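Side-chain contacts in cytochrome c, putative (Shewanella oneidensis, PDB 1SP3), which carries eight c-type hemes and probably works as a respiratory oxidoreductase that reduces tetrathionate: residues N243-M248 with D264-H269; K259-D264 with H269-K274; F345-T350 with E371-M376; G354-W357 with D361-L364. All blocks are in the same frame, centred on the assembly; numbering follows the deposited sequence.

Contact 1 of 4, residues N243-M248 with D264-H269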
# COMPACT_ATOMS: atom_id res chain seq x y z
N ASN A 243 -15.84 -7.36 -0.13
CA ASN A 243 -16.58 -7.67 -1.37
C ASN A 243 -15.87 -8.66 -2.30
O ASN A 243 -16.50 -9.22 -3.18
CB ASN A 243 -16.93 -6.40 -2.15
CG ASN A 243 -17.83 -5.48 -1.33
OD1 ASN A 243 -18.75 -5.94 -0.64
ND2 ASN A 243 -17.51 -4.20 -1.30
N GLU A 244 -14.58 -8.86 -2.04
CA GLU A 244 -13.64 -9.50 -2.96
C GLU A 244 -12.45 -10.07 -2.11
O GLU A 244 -11.91 -9.34 -1.30
CB GLU A 244 -13.11 -8.37 -3.82
CG GLU A 244 -12.48 -8.73 -5.15
CD GLU A 244 -12.83 -7.66 -6.18
OE1 GLU A 244 -12.48 -6.45 -5.93
OE2 GLU A 244 -13.49 -8.03 -7.20
N PRO A 245 -11.98 -11.30 -2.40
CA PRO A 245 -10.84 -11.93 -1.68
C PRO A 245 -9.58 -11.10 -1.80
O PRO A 245 -9.41 -10.54 -2.86
CB PRO A 245 -10.65 -13.29 -2.42
CG PRO A 245 -12.00 -13.55 -3.07
CD PRO A 245 -12.50 -12.17 -3.48
N THR A 246 -8.74 -11.05 -0.75
CA THR A 246 -7.39 -10.51 -0.78
C THR A 246 -6.45 -11.62 -0.53
O THR A 246 -6.79 -12.65 0.17
CB THR A 246 -6.99 -9.66 0.46
OG1 THR A 246 -7.90 -9.87 1.57
CG2 THR A 246 -6.88 -8.34 0.17
N LYS A 247 -5.21 -11.39 -0.94
CA LYS A 247 -4.18 -12.38 -0.71
C LYS A 247 -3.70 -12.27 0.74
O LYS A 247 -3.39 -11.17 1.20
CB LYS A 247 -3.07 -12.13 -1.68
CG LYS A 247 -2.03 -13.24 -1.76
CD LYS A 247 -1.04 -12.94 -2.90
CE LYS A 247 -1.73 -13.04 -4.24
NZ LYS A 247 -0.73 -12.65 -5.33
N MET A 248 -3.69 -13.39 1.44
CA MET A 248 -3.23 -13.44 2.81
C MET A 248 -1.84 -14.09 2.92
O MET A 248 -1.08 -13.77 3.83
CB MET A 248 -4.26 -14.15 3.71
CG MET A 248 -5.65 -13.37 3.74
SD MET A 248 -5.60 -11.66 4.51
CE MET A 248 -5.06 -11.95 6.29
N ASP A 264 -9.23 -21.60 -5.94
CA ASP A 264 -10.05 -21.26 -4.76
C ASP A 264 -11.53 -21.59 -4.95
O ASP A 264 -11.99 -21.61 -6.08
CB ASP A 264 -10.09 -19.66 -4.74
CG ASP A 264 -9.82 -19.06 -3.38
OD1 ASP A 264 -10.71 -19.06 -2.50
OD2 ASP A 264 -8.74 -18.50 -3.08
N GLN A 265 -12.29 -21.65 -3.84
CA GLN A 265 -13.75 -21.30 -3.87
C GLN A 265 -14.18 -20.09 -4.76
O GLN A 265 -15.31 -20.04 -5.28
CB GLN A 265 -14.35 -20.96 -2.50
CG GLN A 265 -13.57 -21.25 -1.28
CD GLN A 265 -14.14 -20.45 -0.07
OE1 GLN A 265 -13.37 -19.94 0.77
NE2 GLN A 265 -15.48 -20.33 -0.02
N TYR A 266 -13.30 -19.12 -4.91
CA TYR A 266 -13.65 -17.90 -5.56
C TYR A 266 -12.99 -17.73 -6.91
O TYR A 266 -12.92 -16.60 -7.40
CB TYR A 266 -13.16 -16.73 -4.70
CG TYR A 266 -13.62 -16.69 -3.24
CD1 TYR A 266 -12.72 -16.85 -2.19
CD2 TYR A 266 -14.96 -16.45 -2.92
CE1 TYR A 266 -13.13 -16.81 -0.84
CE2 TYR A 266 -15.39 -16.40 -1.58
CZ TYR A 266 -14.45 -16.55 -0.56
OH TYR A 266 -14.85 -16.50 0.76
N GLY A 267 -12.45 -18.80 -7.49
CA GLY A 267 -11.76 -18.74 -8.78
C GLY A 267 -10.39 -18.06 -8.78
O GLY A 267 -9.85 -17.74 -9.88
N LYS A 268 -9.85 -17.79 -7.58
CA LYS A 268 -8.43 -17.34 -7.44
C LYS A 268 -7.46 -18.51 -7.41
O LYS A 268 -7.66 -19.50 -6.74
CB LYS A 268 -8.16 -16.54 -6.15
CG LYS A 268 -9.11 -15.40 -5.85
CD LYS A 268 -8.82 -14.24 -6.95
CE LYS A 268 -9.29 -12.90 -6.55
NZ LYS A 268 -8.83 -11.99 -7.59
N HIS A 269 -6.29 -18.28 -8.01
CA HIS A 269 -5.26 -19.28 -8.05
C HIS A 269 -4.69 -19.54 -6.69
O HIS A 269 -4.49 -18.61 -5.95
CB HIS A 269 -4.24 -18.87 -9.13
CG HIS A 269 -4.69 -19.28 -10.51
ND1 HIS A 269 -4.85 -20.61 -10.87
CD2 HIS A 269 -5.09 -18.54 -11.58
CE1 HIS A 269 -5.30 -20.67 -12.12
NE2 HIS A 269 -5.46 -19.43 -12.56
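Pro245 and Tyr266 mark the closest backbone approach, their CA atoms 7.7 Å apart: an extended chain entering strand 246-251 passes a type I beta turn that runs from Asp264 to Gly267. The turn is closed by Gly267 N giving a hydrogen bond to Asp264 O at 3.2 Å, and Asp264 N donates to Lys268 O just behind it, at 2.7 Å. On this small scaffold the closest contact is a proline carbon on an aromatic face. Pro245 lays its CG over one face of the Tyr266 ring, 3.9 Å from the centroid and 29° off the normal, which makes a CH-pi contact displaced toward the CG-CD1 bond of the ring. Accordingly, Pro245 CG is nearest Tyr266 CD1, at 3.5 Å, while the hydroxyl end of the tyrosine extends beyond the proline. Tyr266 presents that face because its CG lies anti to its own carbonyl carbon (chi1 -55°). Beside this CH-pi contact, Lys268 adds a looser apolar touch, its CG 4.3 Å from Pro245 CB, and its chain also leans on Trp280 of strand 276-281. Lys268 NZ and Glu244 OE2, 6.1 Å apart, are too far for a salt bridge; any attraction between the charges would be long-range. Tyr266 also touches Lys282, and in the crystal it meets a neighbouring molecule as well. The chemistry is therefore dispersion together with the affinity of polarised proline C-H groups for an aromatic face, a modest surface attachment of the turn to the entry of the strand, without hydrogen bonds or ion pairs between them.

Contact 2 of 4, residues K259-D264 with H269-K274; sequences KPETVD and HTYQKK
A hairpin-like loop at the edge of the mixed sheet is closed here: residues 259-264 fold back beside 269-274, joined by a single beta bridge between Val263 and His269, and the chain then runs into strand 271-272. Thr262 O is the main backbone acceptor, gripped from opposite faces of its carbonyl plane by Thr270 N at 2.9 Å and by His269 ND1 at 3.3 Å. The imidazole N-H also leans weakly toward Glu261 O, and Val263 CG1 covers one face of the ring, 3.9 Å from its centroid. Next to the bridge, Thr262 OG1 and Thr270 OG1 share a hydrogen bond of 2.8 Å. Lys259 crosses Tyr271 at about a right angle. Its CG starts between the backbone N and carbonyl carbon (chi1 62°), and the bent chain carries CE over the centre of the ring, 4.0 Å from the centroid and 9° off the normal, with NZ off-centre at 4.3 Å from the centroid in a cation-pi contact. The far end of Tyr271 is fixed by hydrogen bonds of OH with Thr254 and Asp257. Glu261 reaches instead toward the end of the strand: its OE2 takes the N-H of Lys273 at 2.9 Å, nearly straight at 179° but from above the carboxylate plane, and a water links the same oxygen to Lys274 N. Lys273 sends its own ammonium to Asp258 in a salt bridge. Polar pairing thus closes the loop at several points, and the Glu261 carboxylate serves two successive backbone N-H groups, one directly and one through water.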
# COMPACT_ATOMS: atom_id res chain seq x y z
N LYS A 259 3.18 -28.70 -11.84
CA LYS A 259 1.98 -29.20 -11.23
C LYS A 259 0.79 -28.26 -11.54
O LYS A 259 0.98 -27.10 -11.92
CB LYS A 259 2.19 -29.37 -9.72
CG LYS A 259 2.49 -28.10 -8.94
CD LYS A 259 3.03 -28.41 -7.55
CE LYS A 259 2.32 -27.57 -6.50
NZ LYS A 259 3.26 -27.14 -5.36
N PRO A 260 -0.43 -28.80 -11.42
CA PRO A 260 -1.64 -28.04 -11.80
C PRO A 260 -1.79 -26.70 -11.03
O PRO A 260 -1.55 -26.61 -9.80
CB PRO A 260 -2.81 -29.01 -11.44
CG PRO A 260 -2.18 -30.41 -11.41
CD PRO A 260 -0.75 -30.17 -10.93
N GLU A 261 -2.19 -25.67 -11.76
CA GLU A 261 -2.40 -24.34 -11.19
C GLU A 261 -3.83 -24.19 -10.64
O GLU A 261 -4.66 -23.47 -11.22
CB GLU A 261 -2.09 -23.29 -12.22
CG GLU A 261 -0.69 -23.42 -12.79
CD GLU A 261 -0.30 -22.13 -13.48
OE1 GLU A 261 -1.28 -21.44 -13.93
OE2 GLU A 261 0.92 -21.77 -13.52
N THR A 262 -4.05 -24.86 -9.51
CA THR A 262 -5.30 -25.02 -8.78
C THR A 262 -6.02 -23.71 -8.39
O THR A 262 -5.42 -22.64 -8.37
CB THR A 262 -5.00 -25.91 -7.52
OG1 THR A 262 -3.89 -25.36 -6.76
CG2 THR A 262 -4.42 -27.26 -7.98
N VAL A 263 -7.32 -23.81 -8.11
CA VAL A 263 -8.15 -22.63 -7.83
C VAL A 263 -8.96 -22.77 -6.52
O VAL A 263 -9.18 -23.88 -6.03
CB VAL A 263 -9.07 -22.24 -9.04
CG1 VAL A 263 -8.28 -21.46 -10.19
CG2 VAL A 263 -9.80 -23.47 -9.56
N ASP A 264 -9.23 -21.60 -5.94
CA ASP A 264 -10.05 -21.26 -4.76
C ASP A 264 -11.53 -21.59 -4.95
O ASP A 264 -11.99 -21.61 -6.08
CB ASP A 264 -10.09 -19.66 -4.74
CG ASP A 264 -9.82 -19.06 -3.38
OD1 ASP A 264 -10.71 -19.06 -2.50
OD2 ASP A 264 -8.74 -18.50 -3.08
N HIS A 269 -6.29 -18.28 -8.01
CA HIS A 269 -5.26 -19.28 -8.05
C HIS A 269 -4.69 -19.54 -6.69
O HIS A 269 -4.49 -18.61 -5.95
CB HIS A 269 -4.24 -18.87 -9.13
CG HIS A 269 -4.69 -19.28 -10.51
ND1 HIS A 269 -4.85 -20.61 -10.87
CD2 HIS A 269 -5.09 -18.54 -11.58
CE1 HIS A 269 -5.30 -20.67 -12.12
NE2 HIS A 269 -5.46 -19.43 -12.56
N THR A 270 -4.59 -20.79 -6.29
CA THR A 270 -3.85 -21.10 -5.09
C THR A 270 -2.40 -21.50 -5.42
O THR A 270 -1.60 -21.62 -4.53
CB THR A 270 -4.50 -22.22 -4.28
OG1 THR A 270 -4.84 -23.26 -5.19
CG2 THR A 270 -5.84 -21.75 -3.71
N TYR A 271 -2.15 -21.88 -6.67
CA TYR A 271 -0.81 -22.19 -7.15
C TYR A 271 -0.59 -21.56 -8.54
O TYR A 271 -1.47 -21.65 -9.38
CB TYR A 271 -0.52 -23.71 -7.26
CG TYR A 271 0.93 -23.87 -7.71
CD1 TYR A 271 1.96 -23.60 -6.85
CD2 TYR A 271 1.26 -24.18 -9.04
CE1 TYR A 271 3.26 -23.69 -7.24
CE2 TYR A 271 2.60 -24.30 -9.42
CZ TYR A 271 3.59 -24.05 -8.49
OH TYR A 271 4.94 -24.09 -8.81
N GLN A 272 0.55 -20.92 -8.76
CA GLN A 272 0.95 -20.58 -10.11
C GLN A 272 2.42 -20.82 -10.22
O GLN A 272 3.19 -20.50 -9.28
CB GLN A 272 0.68 -19.11 -10.41
CG GLN A 272 -0.80 -18.83 -10.59
CD GLN A 272 -1.03 -17.38 -10.98
OE1 GLN A 272 -1.32 -17.12 -12.12
NE2 GLN A 272 -0.86 -16.44 -10.02
N LYS A 273 2.82 -21.36 -11.38
CA LYS A 273 4.20 -21.75 -11.59
C LYS A 273 5.07 -20.53 -11.41
O LYS A 273 6.12 -20.61 -10.79
CB LYS A 273 4.40 -22.30 -13.00
CG LYS A 273 5.84 -22.72 -13.32
CD LYS A 273 5.93 -23.24 -14.74
CE LYS A 273 7.32 -22.99 -15.27
NZ LYS A 273 7.62 -23.98 -16.34
N LYS A 274 4.61 -19.41 -11.95
CA LYS A 274 5.42 -18.17 -11.94
C LYS A 274 5.57 -17.53 -10.55
O LYS A 274 6.48 -16.74 -10.34
CB LYS A 274 4.76 -17.11 -12.84
CG LYS A 274 4.94 -17.20 -14.34
CD LYS A 274 4.31 -15.86 -14.91
CE LYS A 274 3.97 -15.89 -16.40
NZ LYS A 274 5.19 -16.09 -17.25
O HOH W 1 2.34 -19.20 -13.99
O HOH W 2 -2.73 -19.04 -14.53

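Contact 3 of 4, residues F345-T350 with E371-M376; sequences FITPKT and EANPTM
Thr347 lays its CG2 and OG1 over one face of the Asn373 amide, at its ND2 end, the two side chains meeting at about a right angle, with Thr347 CG2 3.6 Å from Asn373 ND2. The hydroxyl is close too, but Thr347 OG1 and Asn373 ND2, 3.5 Å apart, are badly angled for a hydrogen bond; that amide nitrogen is instead bonded to Ser68 OG. The other end of the amide does the capping. With CG anti to the backbone N (chi1 -165°), Asn373 folds OD1 back over the start of helix 374-378, where it accepts from Met376 N at 3.1 Å, in the carbonyl plane and on a lone pair. Met376, bent at chi2, swings its methyl toward the loop: CE meets Thr347 CG2 tip to tip at 4.1 Å and lies 3.6 Å from Phe345 O. Met370 of helix 362-372 touches both Thr347 and Met376, and Ala66 also packs on Thr347. With an alanine at Asn373, the N-H of Met376 would probably lose its cap, Ser68 its amide partner and Thr347 the flat group it rests on. Held at both ends, the amide serves Thr347 as a packing surface, and the loop meets the helix start through van der Waals contact alone.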
# COMPACT_ATOMS: atom_id res chain seq x y z
N PHE A 345 17.75 -10.61 2.53
CA PHE A 345 16.78 -10.84 1.45
C PHE A 345 17.27 -10.28 0.13
O PHE A 345 17.91 -9.20 0.11
CB PHE A 345 15.40 -10.22 1.84
CG PHE A 345 14.65 -11.08 2.83
CD1 PHE A 345 14.33 -10.58 4.10
CD2 PHE A 345 14.26 -12.37 2.49
CE1 PHE A 345 13.67 -11.35 5.00
CE2 PHE A 345 13.54 -13.17 3.41
CZ PHE A 345 13.27 -12.64 4.65
N ILE A 346 16.99 -10.99 -0.93
CA ILE A 346 17.38 -10.65 -2.27
C ILE A 346 16.26 -9.97 -2.99
O ILE A 346 15.13 -10.33 -2.73
CB ILE A 346 17.66 -11.93 -3.02
CG1 ILE A 346 18.93 -12.56 -2.42
CG2 ILE A 346 17.67 -11.69 -4.60
CD1 ILE A 346 19.23 -13.98 -3.01
N THR A 347 16.60 -9.04 -3.89
CA THR A 347 15.64 -8.33 -4.68
C THR A 347 15.83 -8.90 -6.05
O THR A 347 16.75 -8.49 -6.73
CB THR A 347 15.97 -6.81 -4.71
OG1 THR A 347 17.35 -6.65 -5.07
CG2 THR A 347 15.89 -6.18 -3.30
N PRO A 348 15.01 -9.85 -6.46
CA PRO A 348 15.29 -10.57 -7.72
C PRO A 348 14.61 -9.92 -8.91
O PRO A 348 13.67 -9.19 -8.74
CB PRO A 348 14.69 -11.95 -7.46
CG PRO A 348 13.51 -11.62 -6.68
CD PRO A 348 13.86 -10.43 -5.78
N LYS A 349 15.12 -10.22 -10.10
CA LYS A 349 14.46 -9.82 -11.30
C LYS A 349 13.35 -10.84 -11.63
O LYS A 349 13.64 -12.02 -11.85
CB LYS A 349 15.52 -9.68 -12.45
CG LYS A 349 14.88 -9.31 -13.85
CD LYS A 349 16.05 -9.03 -14.83
CE LYS A 349 15.63 -8.29 -16.07
NZ LYS A 349 15.47 -6.86 -15.86
N THR A 350 12.09 -10.43 -11.62
CA THR A 350 11.05 -11.36 -11.98
C THR A 350 10.58 -11.01 -13.36
O THR A 350 10.24 -11.89 -14.13
CB THR A 350 9.83 -11.25 -11.04
OG1 THR A 350 9.37 -9.90 -11.01
CG2 THR A 350 10.17 -11.68 -9.56
N GLU A 371 22.49 -7.10 -9.13
CA GLU A 371 23.33 -6.18 -9.91
C GLU A 371 22.56 -4.98 -10.36
O GLU A 371 23.15 -4.03 -10.78
CB GLU A 371 23.93 -6.82 -11.16
CG GLU A 371 24.80 -8.02 -10.91
CD GLU A 371 25.07 -8.75 -12.23
OE1 GLU A 371 24.44 -8.35 -13.27
OE2 GLU A 371 25.92 -9.68 -12.22
N ALA A 372 21.24 -4.99 -10.26
CA ALA A 372 20.51 -3.79 -10.66
C ALA A 372 20.08 -2.89 -9.48
O ALA A 372 19.70 -1.72 -9.68
CB ALA A 372 19.30 -4.17 -11.55
N ASN A 373 20.12 -3.44 -8.27
CA ASN A 373 19.68 -2.70 -7.07
C ASN A 373 20.69 -1.56 -6.69
O ASN A 373 21.86 -1.85 -6.38
CB ASN A 373 19.44 -3.66 -5.90
CG ASN A 373 18.64 -3.03 -4.74
OD1 ASN A 373 19.21 -2.49 -3.78
ND2 ASN A 373 17.33 -3.18 -4.79
N PRO A 374 20.26 -0.30 -6.72
CA PRO A 374 21.16 0.80 -6.32
C PRO A 374 21.70 0.65 -4.90
O PRO A 374 22.89 0.86 -4.72
CB PRO A 374 20.28 2.07 -6.45
CG PRO A 374 18.84 1.56 -6.48
CD PRO A 374 18.93 0.21 -7.16
N THR A 375 20.88 0.29 -3.92
CA THR A 375 21.41 0.13 -2.58
C THR A 375 22.43 -1.03 -2.46
O THR A 375 23.43 -0.85 -1.77
CB THR A 375 20.31 0.00 -1.53
OG1 THR A 375 19.05 0.15 -2.18
CG2 THR A 375 20.29 1.20 -0.60
N MET A 376 22.20 -2.18 -3.11
CA MET A 376 23.14 -3.29 -3.02
C MET A 376 24.52 -2.80 -3.53
O MET A 376 25.55 -3.05 -2.90
CB MET A 376 22.68 -4.49 -3.80
CG MET A 376 21.37 -5.09 -3.34
SD MET A 376 21.28 -5.45 -1.57
CE MET A 376 19.51 -6.37 -1.47

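Contact 4 of 4, residues G354-W357 with D361-L364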
# COMPACT_ATOMS: atom_id res chain seq x y z
N GLY A 354 15.78 -12.57 -18.75
CA GLY A 354 16.51 -13.18 -17.64
C GLY A 354 15.70 -13.34 -16.34
O GLY A 354 16.02 -14.19 -15.50
N GLY A 355 14.65 -12.53 -16.20
CA GLY A 355 13.72 -12.64 -15.09
C GLY A 355 13.08 -13.99 -14.80
O GLY A 355 12.82 -14.81 -15.70
N TYR A 356 12.75 -14.20 -13.52
CA TYR A 356 12.22 -15.47 -13.07
C TYR A 356 11.04 -15.92 -13.89
O TYR A 356 10.93 -17.11 -14.25
CB TYR A 356 11.82 -15.44 -11.57
CG TYR A 356 11.48 -16.82 -11.10
CD1 TYR A 356 12.48 -17.78 -10.92
CD2 TYR A 356 10.16 -17.22 -10.95
CE1 TYR A 356 12.16 -19.07 -10.48
CE2 TYR A 356 9.84 -18.52 -10.54
CZ TYR A 356 10.83 -19.41 -10.28
OH TYR A 356 10.49 -20.69 -9.91
N TRP A 357 10.16 -14.95 -14.16
CA TRP A 357 8.93 -15.24 -14.93
C TRP A 357 9.15 -15.71 -16.40
O TRP A 357 8.23 -16.35 -16.97
CB TRP A 357 7.95 -14.09 -14.91
CG TRP A 357 7.36 -13.86 -13.59
CD1 TRP A 357 7.32 -14.74 -12.52
CD2 TRP A 357 6.76 -12.65 -13.15
NE1 TRP A 357 6.70 -14.13 -11.45
CE2 TRP A 357 6.34 -12.86 -11.80
CE3 TRP A 357 6.49 -11.42 -13.77
CZ2 TRP A 357 5.70 -11.85 -11.04
CZ3 TRP A 357 5.86 -10.42 -13.04
CH2 TRP A 357 5.48 -10.64 -11.67
N ASP A 361 14.69 -19.51 -13.24
CA ASP A 361 15.99 -19.76 -12.68
C ASP A 361 16.26 -18.69 -11.63
O ASP A 361 16.65 -17.57 -11.94
CB ASP A 361 17.00 -19.66 -13.83
CG ASP A 361 18.42 -19.75 -13.41
OD1 ASP A 361 18.78 -19.61 -12.21
OD2 ASP A 361 19.30 -19.93 -14.29
N TRP A 362 16.11 -19.08 -10.37
CA TRP A 362 16.31 -18.17 -9.28
C TRP A 362 17.71 -17.60 -9.15
O TRP A 362 17.86 -16.47 -8.66
CB TRP A 362 15.90 -18.83 -7.95
CG TRP A 362 14.44 -18.82 -7.67
CD1 TRP A 362 13.64 -19.91 -7.52
CD2 TRP A 362 13.60 -17.68 -7.53
NE1 TRP A 362 12.33 -19.52 -7.30
CE2 TRP A 362 12.28 -18.16 -7.28
CE3 TRP A 362 13.81 -16.30 -7.59
CZ2 TRP A 362 11.20 -17.31 -7.04
CZ3 TRP A 362 12.71 -15.44 -7.38
CH2 TRP A 362 11.43 -15.95 -7.10
N ASN A 363 18.74 -18.36 -9.54
CA ASN A 363 20.12 -17.85 -9.40
C ASN A 363 20.32 -16.68 -10.33
O ASN A 363 20.88 -15.72 -9.97
CB ASN A 363 21.29 -18.90 -9.68
CG ASN A 363 21.41 -20.00 -8.61
OD1 ASN A 363 21.07 -21.19 -8.86
ND2 ASN A 363 21.96 -19.65 -7.44
N LEU A 364 19.93 -16.85 -11.58
CA LEU A 364 19.95 -15.80 -12.59
C LEU A 364 19.06 -14.61 -12.15
O LEU A 364 19.49 -13.46 -12.24
CB LEU A 364 19.33 -16.38 -13.87
CG LEU A 364 19.69 -15.91 -15.31
CD1 LEU A 364 18.48 -15.81 -16.27
CD2 LEU A 364 20.69 -14.71 -15.45
O HOH W 3 15.10 -16.58 -14.21
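Tyr356 and Trp362 stack face to face where two consecutive helices, 356-359 and 362-372, begin close together, each preceded by its N-cap residue, Gly355 and Asp361. The tyrosine ring and the six-membered ring of Trp362 have centroids 3.9 Å apart and planes inclined by 19°, and the overlap is offset so that Tyr356 CE1 sits over the indole near NE1, at 3.2 Å. Different first torsions bring the rings together: Tyr356 holds CG anti to its backbone N (chi1 -171°), whereas Trp362 has CG anti to the carbonyl carbon (chi1 -81°). Phe360 meets Tyr356, and Phe389 meets Trp362, edge to face. A serine in place of Trp362 would probably strip one face of Tyr356 of its cover and leave Phe389 without its aromatic partner. Asp361 bends its carboxylate back over the helix start, OD1 accepting from Leu364 N at 3.1 Å in a nearly straight capping bond that arrives from above the carboxylate plane. Leu364 in turn sends its CD1 branch toward Gly354, passing 3.6 Å from Gly354 CA. One ordered water joins the backbones, donating to Gly354 O at 2.9 Å and accepting from Asp361 N at 3.1 Å.

Overall arrangement
Contacts 1 and 2 share Asp264 and His269: the turn that packs on Pro245 also links the two sides of contact 2, and their centres lie 12 Å apart. Contacts 3 and 4 form a second pair, also 12 Å between centres, with contact 4 nested in the loop that contact 3 closes; Lys349 O and Tyr356 N, 2.9 Å apart, probably hydrogen-bond across them. Contact 2 meets contact 4 where Lys274 NZ bonds Trp357 O, joining the sheet edge to the short helices. None of the four touches a heme: the side chain of Thr347 is about 9 Å from one, that of Tyr356 about 11 Å, and those of Lys268 and Gln272 about 13 Å.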